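Local atomic coordinates of monoamine oxidase regulatory protein, putative (Archaeoglobus fulgidus, PDB entry 1Q6W), a protein that is of undetermined function, possibly a regulator of monoamine oxidase, with the hot dog fold of the MaoC-like family, which includes enoyl-CoA hydratases. Residues 21-26 and 116-121; 132-137 and 149-154; 11-16 and 85-90; 109-114 and 139-144. All coordinates share one frame; numbering follows the deposited sequence.

Contact 1: residues 21-26 and 116-121; sequences GEKIEG and SAEVVE
Ile-24 and Ala-117 form a hydrogen-bonded pair of two antiparallel strands, and backbone bonds hold most of this contact together. Ile-24 N donates to Ala-117 O at 2.7 Å, and Ala-117 N donates back to Ile-24 O at 2.9 Å. Before strand 23-25 the ladder continues, with Val-119 N bonded to Glu-22 O at 2.9 Å and Gly-21 N to Val-119 O at 2.8 Å. Gly-21 has a phi of 112°, at which a CB would press on the preceding carbonyl oxygen, so glycine suits the place.

Charge lies on the face that carries Lys-23, Glu-25, Ser-116 and Glu-118. Lys-23 starts with CG anti to the backbone N (chi1 -177°), then bends at chi3 and passes slantwise over the extended Glu-118 chain. Its CE lies 3.6 Å from Glu-118 OE2, but NZ stops 4.1 Å from that oxygen, beyond a salt bridge, so any attraction is probably modest.

Apolar packing belongs to the other face, where Ile-24 CB and Ala-117 CB are 4.5 Å apart. Here Ile-24 rests on Val-79, Val-82 and Ile-83 of helix 68-84, and Ala-117 also meets Val-79, while strand 112-126 pairs along its other edge with strand 129-139.

Contact 2: residues 132-137 and 149-154; sequences VTYKLE and ALYSAL
Leu-136 N donates to Ala-149 O at 2.6 Å, the shortest polar bond between the two strands of this antiparallel beta hairpin, part of the curved sheet of the hot dog fold. Three hydrogen-bonded pairs, Val-132 with Ala-153, Tyr-134 with Tyr-151 and Leu-136 with Ala-149, each make two backbone bonds. In the middle pair Tyr-134 N points almost straight at Tyr-151 O (2.7 Å, 176° at the hydrogen), while the return bond from Tyr-151 N to Tyr-134 O is longer at 3.1 Å.

The two tyrosines lie on the face turned to helix 68-84. Tyr-151 holds CG between its backbone N and carbonyl carbon (chi1 69°), which lays its ring over the neighbouring strand and beneath Leu-76 and Val-79 of the helix. The rings are nearly parallel, their planes 12° apart, but offset within their planes, with centroids 5.2 Å apart, leaving little stacking. One face of the Tyr-151 ring instead receives the methylene of Tyr-134, its CB 3.8 Å from the ring centroid in a CH-pi contact. Leu-136 CB meets the edge of the same ring, 3.9 Å from Tyr-151 CE2. Leu-136 and Tyr-151 thus supply bulk to the layer between sheet and helix, Leu-136 also meeting Leu-72 and Leu-76.

The other face is mixed: Thr-133 stands opposite Ser-152, and the aliphatic part of Lys-135 crosses Leu-150, its CG 3.9 Å from Leu-150 CD1. Beyond that contact Lys-135 bends at chi4, and its NZ forms a salt bridge at 3.0 Å with the anti lone pair of Glu-137 OE2.

Contact 3: residues 11-16 and 85-90; sequences NPIYFE and SNYDVS
Tyr-87 offers one face of its ring to Ile-13 and its edge to Asn-11. The Ile-13 and Tyr-87 side chains cross at about a right angle, and Ile-13 CD1 lies 4.1 Å from Tyr-87 CG; CB of the preceding Asn-86 covers the opposite face. In the ring plane, Asn-11 O comes 3.5 Å from Tyr-87 CD1. A flat ring suits this place, since it can be clamped on both faces.

Next along the chain, Asp-88 N makes a weak but straight bond to the same Asn-11 O, 3.2 Å long. Asp-88 CB packs on the proline ring, 3.6 Å from Pro-12 CD. With CG anti to the backbone N (chi1 174°), the carboxylate reaches on to Ser-90: OD2 accepts from Ser-90 OG at 2.9 Å and from Ser-90 N at 3.0 Å, both from one face of the carboxylate plane. With an alanine here, both Ser-90 donors would probably lose their acceptor and the turn would be freer to open.

Val-89 turns away from 11-16 and packs on Ile-83 and Leu-84 of its own chain and on Pro-48 of the second subunit; Ser-90 meets Phe-55 of that subunit. The Ser-90 N bond makes residues 88-90 an Asx turn, in the loop from the long helix of the hot dog fold to strand 92-103.

Contact 4: residues 109-114 and 139-144; sequences IGDTIA and KNQRGE
Ala-114 and Lys-139 make the tight part of the contact, a hydrogen-bonded antiparallel pair: Ala-114 N donates to Lys-139 O and Lys-139 N to Ala-114 O, each at 2.8 Å. The Lys-139 chain then leads away from its partner strand, as suits a charged residue at the surface.

On the looser, exposed side, beyond this pair, segment 139-144 leaves the ladder in a type I turn from Asn-140 to Gly-143. The Gln-141 side chain bends at chi2 and crosses that of Asp-111 at about a right angle, with the carboxylate and amide planes 60° apart; Asp-111 OD1 accepts from Phe-108 N. Gly-143 closes the turn with a phi of 74°, easy for a glycine.

The buried Asn-140 ties the loop together. Its OD1 accepts from Arg-142 N at 3.0 Å, an Asx turn, and its ND2 donates in the amide plane to Glu-144 OE2 at 3.1 Å. A leucine in its place would probably leave Arg-142 N and Glu-144 OE2 without these mates and the turn less firmly set.

Below the loop, Ile-113 packs on Val-71 and Met-78 of helix 68-84, while Thr-112 and Ala-114 touch Pro-28 of strand 23-30, and Thr-112 OG1 is hydrogen-bonded to Thr-30 OG1.

How the contacts relate
Contacts 1, 2 and 4 all belong to one antiparallel sheet, and strand 112-126 serves both contact 1 and contact 4. Contacts 1 and 2 have centres about 8 Å apart and join directly, through Glu-118 with Lys-135 and Ser-116 with Glu-137, giving four neighbouring strands. Contact 4 lies about 21 Å from contact 2, centre to centre, across the chain's centre. Contact 3, beyond the sheet, is about 30 Å from contact 4 and touches contact 2 where Phe-15 packs on Val-132. Along the chain, contact 3 closes before contacts 2 and 4 open, but its segments alternate with those of contact 1. A local hairpin and a strand pairing from far along the chain thus build one sheet that packs on helix 68-84, as in the hot dog fold.

Contact 1: residues 21-26 and 116-121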
loop_
_atom_site.group_PDB
_atom_site.type_symbol
_atom_site.label_atom_id
_atom_site.label_comp_id
_atom_site.label_asym_id
_atom_site.label_seq_id
_atom_site.Cartn_x
_atom_site.Cartn_y
_atom_site.Cartn_z
ATOM N N GLY A 21 -7.648 -1.339 -22.261
ATOM C CA GLY A 21 -7.858 0.021 -22.718
ATOM C C GLY A 21 -8.921 0.764 -21.928
ATOM O O GLY A 21 -8.972 1.999 -21.944
ATOM N N GLU A 22 -9.791 0.023 -21.249
ATOM C CA GLU A 22 -10.833 0.659 -20.455
ATOM C C GLU A 22 -10.163 1.408 -19.305
ATOM O O GLU A 22 -9.237 0.895 -18.668
ATOM C CB GLU A 22 -11.795 -0.380 -19.893
ATOM C CG GLU A 22 -12.532 -1.178 -20.946
ATOM C CD GLU A 22 -13.648 -2.032 -20.359
ATOM O OE1 GLU A 22 -14.641 -1.452 -19.869
ATOM O OE2 GLU A 22 -13.533 -3.278 -20.383
ATOM N N LYS A 23 -10.626 2.623 -19.049
ATOM C CA LYS A 23 -10.057 3.429 -17.990
ATOM C C LYS A 23 -11.116 3.883 -16.980
ATOM O O LYS A 23 -12.244 4.194 -17.340
ATOM C CB LYS A 23 -9.332 4.652 -18.593
ATOM C CG LYS A 23 -8.646 5.523 -17.546
ATOM C CD LYS A 23 -7.887 6.695 -18.148
ATOM C CE LYS A 23 -6.600 6.254 -18.821
ATOM N NZ LYS A 23 -5.799 7.428 -19.266
ATOM N N ILE A 24 -10.733 3.908 -15.709
ATOM C CA ILE A 24 -11.621 4.335 -14.637
ATOM C C ILE A 24 -11.092 5.638 -14.054
ATOM O O ILE A 24 -9.914 5.738 -13.719
ATOM C CB ILE A 24 -11.691 3.284 -13.515
ATOM C CG1 ILE A 24 -12.230 1.970 -14.072
ATOM C CG2 ILE A 24 -12.593 3.771 -12.404
ATOM C CD1 ILE A 24 -12.105 0.810 -13.118
ATOM N N GLU A 25 -11.970 6.629 -13.925
ATOM C CA GLU A 25 -11.594 7.936 -13.409
ATOM C C GLU A 25 -12.140 8.108 -11.996
ATOM O O GLU A 25 -13.348 8.164 -11.792
ATOM C CB GLU A 25 -12.157 9.024 -14.324
ATOM C CG GLU A 25 -11.309 10.276 -14.412
ATOM C CD GLU A 25 -10.014 10.050 -15.168
ATOM O OE1 GLU A 25 -9.202 9.214 -14.723
ATOM O OE2 GLU A 25 -9.807 10.705 -16.212
ATOM N N GLY A 26 -11.256 8.188 -11.011
ATOM C CA GLY A 26 -11.691 8.352 -9.638
ATOM C C GLY A 26 -12.051 9.795 -9.309
ATOM O O GLY A 26 -11.653 10.738 -10.014
ATOM N N SER A 116 -6.465 7.426 -11.654
ATOM C CA SER A 116 -7.112 6.789 -12.781
ATOM C C SER A 116 -6.500 5.408 -12.930
ATOM O O SER A 116 -5.316 5.213 -12.630
ATOM C CB SER A 116 -6.886 7.604 -14.060
ATOM O OG SER A 116 -5.511 7.674 -14.401
ATOM N N ALA A 117 -7.309 4.452 -13.369
ATOM C CA ALA A 117 -6.822 3.107 -13.592
ATOM C C ALA A 117 -7.164 2.685 -15.032
ATOM O O ALA A 117 -8.257 2.974 -15.533
ATOM C CB ALA A 117 -7.448 2.172 -12.605
ATOM N N GLU A 118 -6.236 2.008 -15.695
ATOM C CA GLU A 118 -6.474 1.569 -17.061
ATOM C C GLU A 118 -6.117 0.097 -17.213
ATOM O O GLU A 118 -5.089 -0.347 -16.711
ATOM C CB GLU A 118 -5.651 2.411 -18.029
ATOM C CG GLU A 118 -5.846 2.051 -19.470
ATOM C CD GLU A 118 -4.984 2.885 -20.385
ATOM O OE1 GLU A 118 -5.068 2.689 -21.622
ATOM O OE2 GLU A 118 -4.223 3.737 -19.864
ATOM N N VAL A 119 -6.974 -0.667 -17.885
ATOM C CA VAL A 119 -6.690 -2.078 -18.082
ATOM C C VAL A 119 -5.572 -2.197 -19.102
ATOM O O VAL A 119 -5.695 -1.705 -20.232
ATOM C CB VAL A 119 -7.914 -2.845 -18.611
ATOM C CG1 VAL A 119 -7.544 -4.325 -18.831
ATOM C CG2 VAL A 119 -9.086 -2.685 -17.635
ATOM N N VAL A 120 -4.485 -2.854 -18.709
ATOM C CA VAL A 120 -3.349 -3.005 -19.600
ATOM C C VAL A 120 -2.994 -4.444 -19.931
ATOM O O VAL A 120 -2.228 -4.695 -20.850
ATOM C CB VAL A 120 -2.103 -2.313 -19.021
ATOM C CG1 VAL A 120 -2.380 -0.826 -18.848
ATOM C CG2 VAL A 120 -1.686 -2.980 -17.706
ATOM N N GLU A 121 -3.556 -5.391 -19.204
ATOM C CA GLU A 121 -3.240 -6.789 -19.456
ATOM C C GLU A 121 -4.294 -7.770 -18.946
ATOM O O GLU A 121 -5.016 -7.505 -17.975
ATOM C CB GLU A 121 -1.886 -7.109 -18.833
ATOM C CG GLU A 121 -1.444 -8.549 -18.974
ATOM C CD GLU A 121 -0.062 -8.791 -18.381
ATOM O OE1 GLU A 121 0.385 -9.959 -18.370
ATOM O OE2 GLU A 121 0.579 -7.814 -17.928
#

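Contact 2: residues 132-137 and 149-154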
loop_
_atom_site.group_PDB
_atom_site.type_symbol
_atom_site.label_atom_id
_atom_site.label_comp_id
_atom_site.label_asym_id
_atom_site.label_seq_id
_atom_site.Cartn_x
_atom_site.Cartn_y
_atom_site.Cartn_z
ATOM N N VAL A 132 -6.592 -9.769 -14.376
ATOM C CA VAL A 132 -6.593 -8.523 -15.117
ATOM C C VAL A 132 -5.577 -7.612 -14.459
ATOM O O VAL A 132 -5.515 -7.524 -13.231
ATOM C CB VAL A 132 -7.991 -7.865 -15.077
ATOM C CG1 VAL A 132 -7.976 -6.524 -15.818
ATOM C CG2 VAL A 132 -9.016 -8.820 -15.688
ATOM N N THR A 133 -4.763 -6.954 -15.272
ATOM C CA THR A 133 -3.765 -6.037 -14.740
ATOM C C THR A 133 -4.113 -4.587 -15.079
ATOM O O THR A 133 -4.442 -4.267 -16.224
ATOM C CB THR A 133 -2.371 -6.360 -15.290
ATOM O OG1 THR A 133 -1.982 -7.654 -14.820
ATOM C CG2 THR A 133 -1.345 -5.301 -14.832
ATOM N N TYR A 134 -4.028 -3.717 -14.079
ATOM C CA TYR A 134 -4.361 -2.314 -14.268
ATOM C C TYR A 134 -3.165 -1.419 -14.071
ATOM O O TYR A 134 -2.274 -1.719 -13.279
ATOM C CB TYR A 134 -5.454 -1.881 -13.279
ATOM C CG TYR A 134 -6.729 -2.685 -13.356
ATOM C CD1 TYR A 134 -6.809 -3.968 -12.806
ATOM C CD2 TYR A 134 -7.871 -2.160 -13.977
ATOM C CE1 TYR A 134 -8.002 -4.707 -12.874
ATOM C CE2 TYR A 134 -9.052 -2.880 -14.051
ATOM C CZ TYR A 134 -9.119 -4.150 -13.500
ATOM O OH TYR A 134 -10.311 -4.854 -13.583
ATOM N N LYS A 135 -3.152 -0.309 -14.789
ATOM C CA LYS A 135 -2.088 0.664 -14.643
ATOM C C LYS A 135 -2.712 1.802 -13.847
ATOM O O LYS A 135 -3.714 2.379 -14.263
ATOM C CB LYS A 135 -1.618 1.179 -16.002
ATOM C CG LYS A 135 -0.408 2.082 -15.916
ATOM C CD LYS A 135 0.006 2.582 -17.295
ATOM C CE LYS A 135 1.368 3.282 -17.261
ATOM N NZ LYS A 135 1.394 4.468 -16.353
ATOM N N LEU A 136 -2.141 2.108 -12.689
ATOM C CA LEU A 136 -2.659 3.172 -11.857
ATOM C C LEU A 136 -1.848 4.447 -12.022
ATOM O O LEU A 136 -0.612 4.419 -12.044
ATOM C CB LEU A 136 -2.638 2.741 -10.391
ATOM C CG LEU A 136 -3.134 3.769 -9.376
ATOM C CD1 LEU A 136 -4.589 4.094 -9.651
ATOM C CD2 LEU A 136 -2.991 3.217 -7.980
ATOM N N GLU A 137 -2.548 5.570 -12.134
ATOM C CA GLU A 137 -1.901 6.867 -12.269
ATOM C C GLU A 137 -2.559 7.865 -11.340
ATOM O O GLU A 137 -3.778 7.993 -11.318
ATOM C CB GLU A 137 -1.994 7.366 -13.704
ATOM C CG GLU A 137 -0.754 7.099 -14.509
ATOM C CD GLU A 137 -0.883 7.554 -15.942
ATOM O OE1 GLU A 137 -1.400 8.672 -16.181
ATOM O OE2 GLU A 137 -0.454 6.790 -16.835
ATOM N N ALA A 149 1.541 3.035 -10.556
ATOM C CA ALA A 149 1.594 1.660 -10.095
ATOM C C ALA A 149 0.911 0.665 -11.027
ATOM O O ALA A 149 0.102 1.021 -11.897
ATOM C CB ALA A 149 0.991 1.546 -8.700
ATOM N N LEU A 150 1.262 -0.599 -10.826
ATOM C CA LEU A 150 0.716 -1.697 -11.600
ATOM C C LEU A 150 0.136 -2.697 -10.595
ATOM O O LEU A 150 0.847 -3.188 -9.720
ATOM C CB LEU A 150 1.839 -2.340 -12.406
ATOM C CG LEU A 150 1.670 -2.530 -13.906
ATOM C CD1 LEU A 150 1.108 -1.283 -14.558
ATOM C CD2 LEU A 150 3.020 -2.878 -14.472
ATOM N N TYR A 151 -1.160 -2.975 -10.693
ATOM C CA TYR A 151 -1.777 -3.928 -9.778
ATOM C C TYR A 151 -2.683 -4.866 -10.555
ATOM O O TYR A 151 -3.104 -4.546 -11.674
ATOM C CB TYR A 151 -2.561 -3.189 -8.682
ATOM C CG TYR A 151 -3.810 -2.456 -9.139
ATOM C CD1 TYR A 151 -5.064 -3.067 -9.054
ATOM C CD2 TYR A 151 -3.743 -1.144 -9.627
ATOM C CE1 TYR A 151 -6.215 -2.398 -9.438
ATOM C CE2 TYR A 151 -4.898 -0.464 -10.012
ATOM C CZ TYR A 151 -6.134 -1.095 -9.914
ATOM O OH TYR A 151 -7.283 -0.436 -10.287
ATOM N N SER A 152 -2.977 -6.025 -9.980
ATOM C CA SER A 152 -3.829 -6.980 -10.677
ATOM C C SER A 152 -4.850 -7.667 -9.787
ATOM O O SER A 152 -4.603 -7.916 -8.608
ATOM C CB SER A 152 -2.967 -8.026 -11.351
ATOM O OG SER A 152 -2.126 -8.608 -10.386
ATOM N N ALA A 153 -6.005 -7.968 -10.368
ATOM C CA ALA A 153 -7.079 -8.634 -9.638
ATOM C C ALA A 153 -7.477 -9.928 -10.338
ATOM O O ALA A 153 -7.368 -10.051 -11.554
ATOM C CB ALA A 153 -8.288 -7.712 -9.524
ATOM N N LEU A 154 -7.919 -10.901 -9.560
ATOM C CA LEU A 154 -8.347 -12.171 -10.121
ATOM C C LEU A 154 -9.875 -12.097 -10.266
ATOM O O LEU A 154 -10.605 -11.999 -9.276
ATOM C CB LEU A 154 -7.932 -13.309 -9.187
ATOM C CG LEU A 154 -8.062 -14.736 -9.701
ATOM C CD1 LEU A 154 -7.252 -15.670 -8.840
ATOM C CD2 LEU A 154 -9.514 -15.131 -9.686
#

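Contact 3: residues 11-16 and 85-90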
loop_
_atom_site.group_PDB
_atom_site.type_symbol
_atom_site.label_atom_id
_atom_site.label_comp_id
_atom_site.label_asym_id
_atom_site.label_seq_id
_atom_site.Cartn_x
_atom_site.Cartn_y
_atom_site.Cartn_z
ATOM N N ASN A 11 -24.888 -4.810 -13.019
ATOM C CA ASN A 11 -24.722 -6.250 -13.237
ATOM C C ASN A 11 -23.261 -6.631 -13.076
ATOM O O ASN A 11 -22.378 -5.794 -13.241
ATOM C CB ASN A 11 -25.187 -6.640 -14.639
ATOM C CG ASN A 11 -26.679 -6.489 -14.818
ATOM O OD1 ASN A 11 -27.468 -7.241 -14.240
ATOM N ND2 ASN A 11 -27.080 -5.504 -15.613
ATOM N N PRO A 12 -22.983 -7.905 -12.758
ATOM C CA PRO A 12 -21.589 -8.331 -12.583
ATOM C C PRO A 12 -20.767 -8.301 -13.858
ATOM O O PRO A 12 -21.298 -8.440 -14.954
ATOM C CB PRO A 12 -21.722 -9.746 -12.010
ATOM C CG PRO A 12 -23.010 -10.229 -12.606
ATOM C CD PRO A 12 -23.914 -9.018 -12.485
ATOM N N ILE A 13 -19.466 -8.102 -13.698
ATOM C CA ILE A 13 -18.555 -8.075 -14.830
ATOM C C ILE A 13 -17.648 -9.280 -14.736
ATOM O O ILE A 13 -17.012 -9.502 -13.715
ATOM C CB ILE A 13 -17.667 -6.814 -14.840
ATOM C CG1 ILE A 13 -17.141 -6.541 -13.429
ATOM C CG2 ILE A 13 -18.435 -5.644 -15.419
ATOM C CD1 ILE A 13 -16.132 -5.414 -13.365
ATOM N N TYR A 14 -17.592 -10.061 -15.803
ATOM C CA TYR A 14 -16.735 -11.234 -15.811
ATOM C C TYR A 14 -15.443 -10.955 -16.586
ATOM O O TYR A 14 -15.320 -9.936 -17.263
ATOM C CB TYR A 14 -17.488 -12.421 -16.410
ATOM C CG TYR A 14 -18.760 -12.752 -15.667
ATOM C CD1 TYR A 14 -19.962 -12.122 -15.981
ATOM C CD2 TYR A 14 -18.755 -13.679 -14.628
ATOM C CE1 TYR A 14 -21.131 -12.411 -15.275
ATOM C CE2 TYR A 14 -19.911 -13.972 -13.918
ATOM C CZ TYR A 14 -21.097 -13.337 -14.247
ATOM O OH TYR A 14 -22.247 -13.646 -13.558
ATOM N N PHE A 15 -14.486 -11.864 -16.469
ATOM C CA PHE A 15 -13.201 -11.728 -17.136
ATOM C C PHE A 15 -13.311 -11.315 -18.603
ATOM O O PHE A 15 -12.624 -10.395 -19.053
ATOM C CB PHE A 15 -12.431 -13.041 -17.023
ATOM C CG PHE A 15 -11.023 -12.966 -17.535
ATOM C CD1 PHE A 15 -10.123 -12.052 -17.006
ATOM C CD2 PHE A 15 -10.589 -13.823 -18.536
ATOM C CE1 PHE A 15 -8.816 -11.993 -17.465
ATOM C CE2 PHE A 15 -9.287 -13.768 -18.996
ATOM C CZ PHE A 15 -8.398 -12.850 -18.459
ATOM N N GLU A 16 -14.183 -11.990 -19.345
ATOM C CA GLU A 16 -14.372 -11.715 -20.767
ATOM C C GLU A 16 -14.948 -10.341 -21.071
ATOM O O GLU A 16 -14.765 -9.826 -22.169
ATOM C CB GLU A 16 -15.252 -12.801 -21.409
ATOM C CG GLU A 16 -16.125 -13.587 -20.440
ATOM C CD GLU A 16 -15.366 -14.686 -19.704
ATOM O OE1 GLU A 16 -14.433 -14.375 -18.941
ATOM O OE2 GLU A 16 -15.699 -15.872 -19.888
ATOM N N SER A 85 -19.963 1.229 -7.424
ATOM C CA SER A 85 -21.274 1.801 -7.667
ATOM C C SER A 85 -21.790 1.604 -9.080
ATOM O O SER A 85 -22.803 2.178 -9.455
ATOM C CB SER A 85 -21.276 3.281 -7.297
ATOM O OG SER A 85 -20.107 3.895 -7.773
ATOM N N ASN A 86 -21.107 0.779 -9.860
ATOM C CA ASN A 86 -21.545 0.517 -11.223
ATOM C C ASN A 86 -21.620 -0.956 -11.584
ATOM O O ASN A 86 -22.200 -1.308 -12.611
ATOM C CB ASN A 86 -20.645 1.220 -12.236
ATOM C CG ASN A 86 -20.921 2.693 -12.327
ATOM O OD1 ASN A 86 -20.476 3.472 -11.490
ATOM N ND2 ASN A 86 -21.674 3.090 -13.347
ATOM N N TYR A 87 -21.041 -1.824 -10.758
ATOM C CA TYR A 87 -21.065 -3.256 -11.061
ATOM C C TYR A 87 -21.272 -4.121 -9.849
ATOM O O TYR A 87 -21.059 -3.681 -8.716
ATOM C CB TYR A 87 -19.758 -3.679 -11.709
ATOM C CG TYR A 87 -19.435 -2.949 -12.978
ATOM C CD1 TYR A 87 -20.113 -3.241 -14.160
ATOM C CD2 TYR A 87 -18.439 -1.972 -13.004
ATOM C CE1 TYR A 87 -19.804 -2.580 -15.344
ATOM C CE2 TYR A 87 -18.123 -1.300 -14.185
ATOM C CZ TYR A 87 -18.809 -1.613 -15.351
ATOM O OH TYR A 87 -18.505 -0.965 -16.518
ATOM N N ASP A 88 -21.694 -5.352 -10.096
ATOM C CA ASP A 88 -21.876 -6.314 -9.027
ATOM C C ASP A 88 -20.494 -6.937 -8.948
ATOM O O ASP A 88 -20.090 -7.690 -9.829
ATOM C CB ASP A 88 -22.923 -7.366 -9.408
ATOM C CG ASP A 88 -23.046 -8.472 -8.374
ATOM O OD1 ASP A 88 -23.981 -9.290 -8.490
ATOM O OD2 ASP A 88 -22.207 -8.530 -7.451
ATOM N N VAL A 89 -19.764 -6.610 -7.899
ATOM C CA VAL A 89 -18.408 -7.108 -7.758
ATOM C C VAL A 89 -18.263 -8.527 -7.196
ATOM O O VAL A 89 -17.191 -8.899 -6.732
ATOM C CB VAL A 89 -17.567 -6.123 -6.908
ATOM C CG1 VAL A 89 -17.630 -4.747 -7.550
ATOM C CG2 VAL A 89 -18.096 -6.076 -5.440
ATOM N N SER A 90 -19.324 -9.325 -7.249
ATOM C CA SER A 90 -19.232 -10.698 -6.750
ATOM C C SER A 90 -18.259 -11.504 -7.607
ATOM O O SER A 90 -17.749 -12.536 -7.175
ATOM C CB SER A 90 -20.602 -11.387 -6.743
ATOM O OG SER A 90 -21.245 -11.262 -7.987
#

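Contact 4: residues 109-114 and 139-144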
loop_
_atom_site.group_PDB
_atom_site.type_symbol
_atom_site.label_atom_id
_atom_site.label_comp_id
_atom_site.label_asym_id
_atom_site.label_seq_id
_atom_site.Cartn_x
_atom_site.Cartn_y
_atom_site.Cartn_z
ATOM N N ILE A 109 0.265 18.771 2.189
ATOM C CA ILE A 109 -0.989 18.879 2.924
ATOM C C ILE A 109 -2.177 19.562 2.261
ATOM O O ILE A 109 -3.330 19.336 2.651
ATOM C CB ILE A 109 -0.727 19.478 4.316
ATOM C CG1 ILE A 109 -0.074 18.402 5.186
ATOM C CG2 ILE A 109 -1.997 19.998 4.952
ATOM C CD1 ILE A 109 0.300 18.863 6.593
ATOM N N GLY A 110 -1.950 20.372 1.245
ATOM C CA GLY A 110 -3.125 20.985 0.624
ATOM C C GLY A 110 -3.406 20.547 -0.804
ATOM O O GLY A 110 -4.277 21.082 -1.483
ATOM N N ASP A 111 -2.644 19.570 -1.267
ATOM C CA ASP A 111 -2.780 19.085 -2.626
ATOM C C ASP A 111 -4.049 18.274 -2.818
ATOM O O ASP A 111 -4.551 17.630 -1.883
ATOM C CB ASP A 111 -1.563 18.232 -3.010
ATOM C CG ASP A 111 -0.271 19.043 -3.096
ATOM O OD1 ASP A 111 0.818 18.441 -3.283
ATOM O OD2 ASP A 111 -0.344 20.284 -2.976
ATOM N N THR A 112 -4.562 18.312 -4.045
ATOM C CA THR A 112 -5.760 17.571 -4.407
ATOM C C THR A 112 -5.342 16.511 -5.412
ATOM O O THR A 112 -4.981 16.826 -6.539
ATOM C CB THR A 112 -6.809 18.497 -5.042
ATOM O OG1 THR A 112 -7.128 19.545 -4.125
ATOM C CG2 THR A 112 -8.070 17.726 -5.387
ATOM N N ILE A 113 -5.392 15.250 -5.004
ATOM C CA ILE A 113 -4.982 14.176 -5.890
ATOM C C ILE A 113 -6.138 13.484 -6.599
ATOM O O ILE A 113 -7.240 13.397 -6.070
ATOM C CB ILE A 113 -4.175 13.130 -5.125
ATOM C CG1 ILE A 113 -5.039 12.506 -4.033
ATOM C CG2 ILE A 113 -2.940 13.783 -4.519
ATOM C CD1 ILE A 113 -4.358 11.404 -3.286
ATOM N N ALA A 114 -5.876 13.010 -7.812
ATOM C CA ALA A 114 -6.872 12.320 -8.620
ATOM C C ALA A 114 -6.215 11.090 -9.230
ATOM O O ALA A 114 -5.116 11.167 -9.785
ATOM C CB ALA A 114 -7.367 13.216 -9.698
ATOM N N LYS A 139 -2.487 11.921 -10.194
ATOM C CA LYS A 139 -2.021 13.269 -10.545
ATOM C C LYS A 139 -2.532 14.305 -9.553
ATOM O O LYS A 139 -3.598 14.115 -8.969
ATOM C CB LYS A 139 -2.496 13.669 -11.953
ATOM C CG LYS A 139 -1.921 12.828 -13.091
ATOM C CD LYS A 139 -2.509 13.268 -14.424
ATOM C CE LYS A 139 -2.005 12.427 -15.595
ATOM N NZ LYS A 139 -2.761 12.741 -16.839
ATOM N N ASN A 140 -1.777 15.392 -9.358
ATOM C CA ASN A 140 -2.212 16.437 -8.437
ATOM C C ASN A 140 -2.993 17.530 -9.165
ATOM O O ASN A 140 -3.224 17.448 -10.365
ATOM C CB ASN A 140 -1.030 17.047 -7.683
ATOM C CG ASN A 140 0.016 17.636 -8.599
ATOM O OD1 ASN A 140 -0.302 18.214 -9.638
ATOM N ND2 ASN A 140 1.278 17.506 -8.206
ATOM N N GLN A 141 -3.396 18.559 -8.433
ATOM C CA GLN A 141 -4.188 19.628 -9.006
ATOM C C GLN A 141 -3.588 20.308 -10.224
ATOM O O GLN A 141 -4.322 20.843 -11.047
ATOM C CB GLN A 141 -4.543 20.677 -7.944
ATOM C CG GLN A 141 -3.384 21.446 -7.338
ATOM C CD GLN A 141 -2.657 20.690 -6.239
ATOM O OE1 GLN A 141 -1.936 21.289 -5.444
ATOM N NE2 GLN A 141 -2.834 19.371 -6.189
ATOM N N ARG A 142 -2.271 20.307 -10.364
ATOM C CA ARG A 142 -1.691 20.942 -11.527
ATOM C C ARG A 142 -1.190 19.957 -12.586
ATOM O O ARG A 142 -0.214 20.217 -13.289
ATOM C CB ARG A 142 -0.591 21.928 -11.109
ATOM C CG ARG A 142 0.376 21.431 -10.105
ATOM C CD ARG A 142 1.393 22.507 -9.733
ATOM N NE ARG A 142 2.274 22.019 -8.670
ATOM C CZ ARG A 142 1.936 21.962 -7.384
ATOM N NH1 ARG A 142 0.735 22.377 -6.997
ATOM N NH2 ARG A 142 2.784 21.469 -6.486
ATOM N N GLY A 143 -1.880 18.824 -12.698
ATOM C CA GLY A 143 -1.547 17.818 -13.688
ATOM C C GLY A 143 -0.316 16.956 -13.491
ATOM O O GLY A 143 -0.150 15.952 -14.199
ATOM N N GLU A 144 0.549 17.315 -12.550
ATOM C CA GLU A 144 1.760 16.543 -12.319
ATOM C C GLU A 144 1.459 15.099 -11.868
ATOM O O GLU A 144 0.504 14.837 -11.125
ATOM C CB GLU A 144 2.628 17.253 -11.282
ATOM C CG GLU A 144 2.913 18.701 -11.628
ATOM C CD GLU A 144 3.557 19.472 -10.484
ATOM O OE1 GLU A 144 3.836 20.680 -10.665
ATOM O OE2 GLU A 144 3.784 18.876 -9.406
#